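Local structure of NtrC family transcriptional regulator (Clostridium acetobutylicum ATCC 824, 2Q5C) at residues E51-I56 with N182-R187. The protein probably acts as an NtrC-type transcriptional activator that binds DNA and ATP; this chain is its N-terminal PrpR_N-type part, probably sensory, lacking the PAS and AAA regions. Sequence-based numbering, arbitrary orientation.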
loop_
_atom_site.group_PDB
_atom_site.type_symbol
_atom_site.label_atom_id
_atom_site.label_comp_id
_atom_site.label_asym_id
_atom_site.label_seq_id
_atom_site.Cartn_x
_atom_site.Cartn_y
_atom_site.Cartn_z
ATOM N N GLU A 51 -8.898 14.327 15.742
ATOM C CA GLU A 51 -7.670 14.502 16.544
ATOM C C GLU A 51 -6.389 14.740 15.747
ATOM O O GLU A 51 -5.325 14.942 16.334
ATOM C CB GLU A 51 -7.422 13.289 17.440
ATOM C CG GLU A 51 -8.580 12.900 18.346
ATOM C CD GLU A 51 -8.335 11.598 19.092
ATOM O OE1 GLU A 51 -7.273 10.947 18.920
ATOM O OE2 GLU A 51 -9.234 11.210 19.871
ATOM N N VAL A 52 -6.466 14.668 14.419
ATOM C CA VAL A 52 -5.299 14.884 13.563
ATOM C C VAL A 52 -5.652 15.803 12.402
ATOM O O VAL A 52 -6.854 15.991 12.092
ATOM C CB VAL A 52 -4.692 13.553 13.005
ATOM C CG1 VAL A 52 -4.367 12.608 14.161
ATOM C CG2 VAL A 52 -5.632 12.873 12.016
ATOM N N ASP A 53 -4.623 16.359 11.762
ATOM C CA ASP A 53 -4.817 17.306 10.635
ATOM C C ASP A 53 -4.884 16.601 9.280
ATOM O O ASP A 53 -5.455 17.125 8.332
ATOM C CB ASP A 53 -3.711 18.346 10.612
ATOM C CG ASP A 53 -3.710 19.201 11.847
ATOM O OD1 ASP A 53 -4.577 20.094 11.918
ATOM O OD2 ASP A 53 -2.905 18.969 12.763
ATOM N N ALA A 54 -4.275 15.436 9.166
ATOM C CA ALA A 54 -4.282 14.699 7.907
ATOM C C ALA A 54 -3.923 13.249 8.176
ATOM O O ALA A 54 -3.316 12.945 9.190
ATOM C CB ALA A 54 -3.263 15.293 6.934
ATOM N N ILE A 55 -4.279 12.378 7.231
ATOM C CA ILE A 55 -3.959 10.950 7.257
ATOM C C ILE A 55 -3.219 10.618 5.976
ATOM O O ILE A 55 -3.582 11.120 4.898
ATOM C CB ILE A 55 -5.189 10.111 7.406
ATOM C CG1 ILE A 55 -5.816 10.430 8.786
ATOM C CG2 ILE A 55 -4.846 8.596 7.360
ATOM C CD1 ILE A 55 -7.232 9.981 8.937
ATOM N N ILE A 56 -2.150 9.816 6.087
ATOM C CA ILE A 56 -1.393 9.261 4.957
ATOM C C ILE A 56 -1.548 7.752 4.981
ATOM O O ILE A 56 -1.475 7.105 6.045
ATOM C CB ILE A 56 0.112 9.658 5.034
ATOM C CG1 ILE A 56 0.316 11.176 4.963
ATOM C CG2 ILE A 56 0.879 8.913 3.946
ATOM C CD1 ILE A 56 1.720 11.632 5.238
ATOM N N ASN A 182 1.006 20.587 2.543
ATOM C CA ASN A 182 0.410 21.598 1.658
ATOM C C ASN A 182 -1.104 21.641 1.788
ATOM O O ASN A 182 -1.708 22.732 1.834
ATOM C CB ASN A 182 0.808 21.335 0.201
ATOM C CG ASN A 182 2.269 21.622 -0.067
ATOM O OD1 ASN A 182 2.949 22.266 0.732
ATOM N ND2 ASN A 182 2.766 21.149 -1.216
ATOM N N LEU A 183 -1.733 20.480 1.876
ATOM C CA LEU A 183 -3.179 20.376 1.989
ATOM C C LEU A 183 -3.664 20.959 3.303
ATOM O O LEU A 183 -4.714 21.626 3.345
ATOM C CB LEU A 183 -3.628 18.916 1.902
ATOM C CG LEU A 183 -4.449 18.349 0.747
ATOM C CD1 LEU A 183 -4.261 19.122 -0.575
ATOM C CD2 LEU A 183 -4.175 16.850 0.570
ATOM N N ILE A 184 -2.915 20.706 4.376
ATOM C CA ILE A 184 -3.278 21.239 5.689
ATOM C C ILE A 184 -3.251 22.763 5.646
ATOM O O ILE A 184 -4.193 23.415 6.117
ATOM C CB ILE A 184 -2.372 20.687 6.811
ATOM C CG1 ILE A 184 -2.610 19.191 6.989
ATOM C CG2 ILE A 184 -2.645 21.407 8.154
ATOM C CD1 ILE A 184 -1.431 18.461 7.710
ATOM N N GLU A 185 -2.192 23.316 5.065
ATOM C CA GLU A 185 -2.047 24.766 4.952
ATOM C C GLU A 185 -3.205 25.380 4.170
ATOM O O GLU A 185 -3.729 26.433 4.560
ATOM C CB GLU A 185 -0.703 25.137 4.316
ATOM C CG GLU A 185 -0.543 26.636 4.007
ATOM C CD GLU A 185 0.891 27.023 3.673
ATOM O OE1 GLU A 185 1.123 27.560 2.564
ATOM O OE2 GLU A 185 1.791 26.792 4.517
ATOM N N VAL A 186 -3.605 24.725 3.084
ATOM C CA VAL A 186 -4.701 25.208 2.247
ATOM C C VAL A 186 -6.017 25.173 3.019
ATOM O O VAL A 186 -6.767 26.156 3.018
ATOM C CB VAL A 186 -4.808 24.404 0.922
ATOM C CG1 VAL A 186 -6.167 24.620 0.244
ATOM C CG2 VAL A 186 -3.676 24.793 -0.020
ATOM N N ARG A 187 -6.278 24.053 3.694
ATOM C CA ARG A 187 -7.486 23.901 4.509
ATOM C C ARG A 187 -7.583 24.955 5.626
ATOM O O ARG A 187 -8.679 25.448 5.923
ATOM C CB ARG A 187 -7.580 22.476 5.076
ATOM C CG ARG A 187 -8.966 22.063 5.557
ATOM C CD ARG A 187 -9.123 20.539 5.525
ATOM N NE ARG A 187 -10.364 20.072 6.152
ATOM C CZ ARG A 187 -10.466 19.627 7.405
ATOM N NH1 ARG A 187 -9.398 19.575 8.197
ATOM N NH2 ARG A 187 -11.644 19.231 7.871
HETATM O O HOH W 1 -6.703 19.516 8.232
#
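One of the two four-stranded parallel sheets of this chain, with strand order 2-1-3-4, is flanked near the start of its third strand, 54-58, by the last turns of the C-terminal helix 170-187. Ile-184 makes the direct contact: its CD1 lies 3.7 Å from Asp-53 CB and equally 3.7 Å from Ala-54 CB. With CG1 anti to its own carbonyl carbon (chi1 -67°) and the chain extended beyond it, Ile-184 reaches the start of the strand and the residue before it, and its CG1 also passes 3.8 Å from Asp-53 O. The small methyl of Ala-54 suits this close approach, and a branched apolar chain suits the buried site of Ile-184, also lined by Leu-5 and Ile-7. Of the Asp-53 side chain it is the methylene that faces the isoleucine, leaving OD2 to accept a hydrogen bond from Lys-6 N of the neighbouring strand 6-11; aspartate can do both. A water donates to Asp-53 O (2.7 Å) and accepts from Arg-187 NH1 (2.7 Å) at the guanidinium edge, in its plane. The direct contact is thus apolar, with a water-mediated polar link beside it, the long arginine bringing its guanidinium near enough for one water to bridge the two.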